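Local atomic coordinates of arginase (Thermus thermophilus, PDB entry 2EF5), a protein that probably hydrolyses L-arginine to L-ornithine and urea, using two manganese ions in each subunit. Residues A119-N124 and R176-A181. Sequence-based numbering, arbitrary orientation.
Sequences AHADFN and RLLKEA. With MN (manganese (II) ion), chain H.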
ATOM      1  N   ALA A 119      -5.706  25.477  12.477  1.00 19.07           N
ATOM      2  CA  ALA A 119      -5.587  25.116  11.068  1.00 19.24           C
ATOM      3  C   ALA A 119      -4.099  24.861  10.812  1.00 20.90           C
ATOM      4  O   ALA A 119      -3.729  24.234   9.815  1.00 18.75           O
ATOM      5  CB  ALA A 119      -6.077  26.244  10.179  1.00 19.59           C
ATOM      6  N   HIS A 120      -3.254  25.358  11.716  1.00 21.04           N
ATOM      7  CA  HIS A 120      -1.808  25.169  11.603  1.00 24.00           C
ATOM      8  C   HIS A 120      -1.286  24.390  12.802  1.00 23.94           C
ATOM      9  O   HIS A 120      -1.984  24.251  13.804  1.00 22.87           O
ATOM     10  CB  HIS A 120      -1.095  26.521  11.523  1.00 26.44           C
ATOM     11  CG  HIS A 120      -1.629  27.417  10.454  1.00 29.17           C
ATOM     12  ND1 HIS A 120      -2.665  28.300  10.667  1.00 30.34           N
ATOM     13  CD2 HIS A 120      -1.305  27.529   9.140  1.00 31.27           C
ATOM     14  CE1 HIS A 120      -2.962  28.917   9.534  1.00 32.00           C
ATOM     15  NE2 HIS A 120      -2.148  28.465   8.594  1.00 33.50           N
ATOM     16  N   ALA A 121      -0.056  23.896  12.698  1.00 24.62           N
ATOM     17  CA  ALA A 121       0.556  23.116  13.770  1.00 25.42           C
ATOM     18  C   ALA A 121       1.435  23.952  14.692  1.00 24.95           C
ATOM     19  O   ALA A 121       1.730  23.530  15.811  1.00 25.37           O
ATOM     20  CB  ALA A 121       1.374  21.979  13.176  1.00 25.76           C
ATOM     21  N   ASP A 122       1.842  25.130  14.228  1.00 23.67           N
ATOM     22  CA  ASP A 122       2.701  26.018  15.011  1.00 25.07           C
ATOM     23  C   ASP A 122       3.858  25.220  15.602  1.00 24.87           C
ATOM     24  O   ASP A 122       4.249  25.436  16.753  1.00 24.89           O
ATOM     25  CB  ASP A 122       1.915  26.673  16.152  1.00 24.75           C
ATOM     26  CG  ASP A 122       0.791  27.558  15.655  1.00 24.62           C
ATOM     27  OD1 ASP A 122       0.990  28.267  14.647  1.00 24.77           O
ATOM     28  OD2 ASP A 122      -0.285  27.555  16.282  1.00 22.67           O
ATOM     29  N   PHE A 123       4.399  24.307  14.801  1.00 23.93           N
ATOM     30  CA  PHE A 123       5.485  23.448  15.239  1.00 26.09           C
ATOM     31  C   PHE A 123       6.820  23.747  14.545  1.00 27.66           C
ATOM     32  O   PHE A 123       7.662  22.857  14.393  1.00 27.71           O
ATOM     33  CB  PHE A 123       5.102  21.988  15.007  1.00 24.52           C
ATOM     34  CG  PHE A 123       5.608  21.049  16.069  1.00 25.57           C
ATOM     35  CD1 PHE A 123       5.025  21.025  17.327  1.00 25.15           C
ATOM     36  CD2 PHE A 123       6.667  20.190  15.808  1.00 24.51           C
ATOM     37  CE1 PHE A 123       5.487  20.156  18.315  1.00 26.18           C
ATOM     38  CE2 PHE A 123       7.142  19.320  16.781  1.00 24.25           C
ATOM     39  CZ  PHE A 123       6.552  19.299  18.040  1.00 26.48           C
ATOM     40  N   ASN A 124       7.009  24.992  14.123  1.00 29.80           N
ATOM     41  CA  ASN A 124       8.252  25.391  13.460  1.00 31.95           C
ATOM     42  C   ASN A 124       9.346  25.734  14.470  1.00 33.05           C
ATOM     43  O   ASN A 124       9.077  26.000  15.643  1.00 32.36           O
ATOM     44  CB  ASN A 124       8.013  26.617  12.566  1.00 31.92           C
ATOM     45  CG  ASN A 124       7.521  26.252  11.181  1.00 32.42           C
ATOM     46  OD1 ASN A 124       6.562  26.836  10.677  1.00 34.69           O
ATOM     47  ND2 ASN A 124       8.188  25.293  10.549  1.00 32.40           N
ATOM     48  N   ARG A 176       8.351  17.113   9.277  1.00 33.79           N
ATOM     49  CA  ARG A 176       9.474  16.334   9.794  1.00 33.16           C
ATOM     50  C   ARG A 176       9.519  16.344  11.321  1.00 31.75           C
ATOM     51  O   ARG A 176       9.587  15.289  11.954  1.00 31.09           O
ATOM     52  CB  ARG A 176      10.809  16.871   9.257  1.00 35.70           C
ATOM     53  CG  ARG A 176      11.182  16.392   7.863  1.00 38.60           C
ATOM     54  CD  ARG A 176      12.648  16.702   7.512  1.00 40.93           C
ATOM     55  NE  ARG A 176      12.934  18.134   7.448  1.00 42.78           N
ATOM     56  CZ  ARG A 176      13.436  18.856   8.449  1.00 42.79           C
ATOM     57  NH1 ARG A 176      13.722  18.285   9.612  1.00 42.92           N
ATOM     58  NH2 ARG A 176      13.648  20.154   8.283  1.00 43.19           N
ATOM     59  N   LEU A 177       9.481  17.537  11.908  1.00 29.92           N
ATOM     60  CA  LEU A 177       9.537  17.672  13.358  1.00 29.87           C
ATOM     61  C   LEU A 177       8.377  16.959  14.051  1.00 30.16           C
ATOM     62  O   LEU A 177       8.565  16.277  15.063  1.00 29.25           O
ATOM     63  CB  LEU A 177       9.558  19.154  13.749  1.00 30.74           C
ATOM     64  CG  LEU A 177      10.802  19.931  13.317  1.00 32.04           C
ATOM     65  CD1 LEU A 177      10.667  21.377  13.749  1.00 32.98           C
ATOM     66  CD2 LEU A 177      12.046  19.302  13.931  1.00 32.62           C
ATOM     67  N   LEU A 178       7.173  17.121  13.511  1.00 29.91           N
ATOM     68  CA  LEU A 178       6.003  16.472  14.089  1.00 29.43           C
ATOM     69  C   LEU A 178       6.175  14.949  14.078  1.00 30.89           C
ATOM     70  O   LEU A 178       5.928  14.279  15.084  1.00 28.59           O
ATOM     71  CB  LEU A 178       4.739  16.868  13.317  1.00 28.13           C
ATOM     72  CG  LEU A 178       4.244  18.300  13.548  1.00 26.66           C
ATOM     73  CD1 LEU A 178       3.237  18.686  12.481  1.00 24.29           C
ATOM     74  CD2 LEU A 178       3.629  18.408  14.941  1.00 23.97           C
ATOM     75  N   LYS A 179       6.609  14.396  12.950  1.00 33.34           N
ATOM     76  CA  LYS A 179       6.804  12.951  12.882  1.00 37.04           C
ATOM     77  C   LYS A 179       7.931  12.502  13.809  1.00 37.17           C
ATOM     78  O   LYS A 179       7.794  11.516  14.531  1.00 37.36           O
ATOM     79  CB  LYS A 179       7.085  12.514  11.444  1.00 39.31           C
ATOM     80  CG  LYS A 179       5.846  12.554  10.570  1.00 42.89           C
ATOM     81  CD  LYS A 179       6.003  11.694   9.329  1.00 45.78           C
ATOM     82  CE  LYS A 179       4.647  11.438   8.682  1.00 47.08           C
ATOM     83  NZ  LYS A 179       3.713  10.742   9.621  1.00 47.69           N
ATOM     84  N   GLU A 180       9.039  13.235  13.788  1.00 37.83           N
ATOM     85  CA  GLU A 180      10.176  12.919  14.645  1.00 37.93           C
ATOM     86  C   GLU A 180       9.749  12.916  16.107  1.00 37.14           C
ATOM     87  O   GLU A 180      10.088  12.002  16.862  1.00 37.74           O
ATOM     88  CB  GLU A 180      11.288  13.955  14.461  1.00 39.93           C
ATOM     89  CG  GLU A 180      12.302  13.640  13.371  1.00 44.52           C
ATOM     90  CD  GLU A 180      13.329  14.754  13.189  1.00 46.01           C
ATOM     91  OE1 GLU A 180      13.801  15.302  14.209  1.00 47.88           O
ATOM     92  OE2 GLU A 180      13.667  15.073  12.030  1.00 46.98           O
ATOM     93  N   ALA A 181       9.005  13.947  16.499  1.00 34.83           N
ATOM     94  CA  ALA A 181       8.549  14.093  17.876  1.00 33.52           C
ATOM     95  C   ALA A 181       7.429  13.126  18.261  1.00 32.86           C
ATOM     96  O   ALA A 181       7.171  12.919  19.443  1.00 33.62           O
ATOM     97  CB  ALA A 181       8.099  15.532  18.120  1.00 33.84           C
TER
HETATM   98 MN    MN H1102      -2.010  28.909  15.886  1.00 28.24          MN
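F123 and L178 show how side-chain packing can join a metal-bearing loop, the one after strand 113-117, to helix 172-181, one residue from the manganese ligand D122. Methyl CD2 of L178 makes a CH-pi contact over one face of the phenyl ring, 3.7 Å from the ring centroid of F123 and 20° off its normal. It is displaced toward the CG side, which brings L178 CD2 within 3.5 Å of F123 CG. The edge of the same ring meets L177, whose CB lies near the ring plane, 3.7 Å from F123 CD2. One turn farther along the helix, A181 CB approaches the far end of the ring obliquely, at 4.1 Å from F123 CZ. L178 thus divides its branches: CD2 serves the phenyl ring, while its CD1 reaches A121 CB at 3.8 Å. With CG of L177 anti to the carbonyl carbon (chi1 -66°) and CD1 anti to CA (chi2 179°), methyl CD1 extends to the backbone of F123 and lies 3.4 Å from F123 O, a buried carbonyl oxygen with no hydrogen-bond partner in the model.

No hydrogen bond joins 119-124 to 176-181; a polar tie comes instead from E174, earlier on the same helix, whose carboxylate accepts the backbone N-H of F123. L164 of strand 162-167 touches both A121 and L178, and L139 packs on F123. Between A121 and F123, the D122 side chain leaves the loop away from the helix and binds manganese through OD2 at 2.2 Å, with H96, D118 and D217 completing the protein ligands and W116 NE1 hydrogen-bonded to the same oxygen. H120 is a ligand of the second manganese, with D118, D217 and D219. D118, H120 and D122 form the D-x-H-x-D metal-binding sequence of the arginase family, at the C-terminal edge of the parallel beta-sheet of this alpha/beta fold.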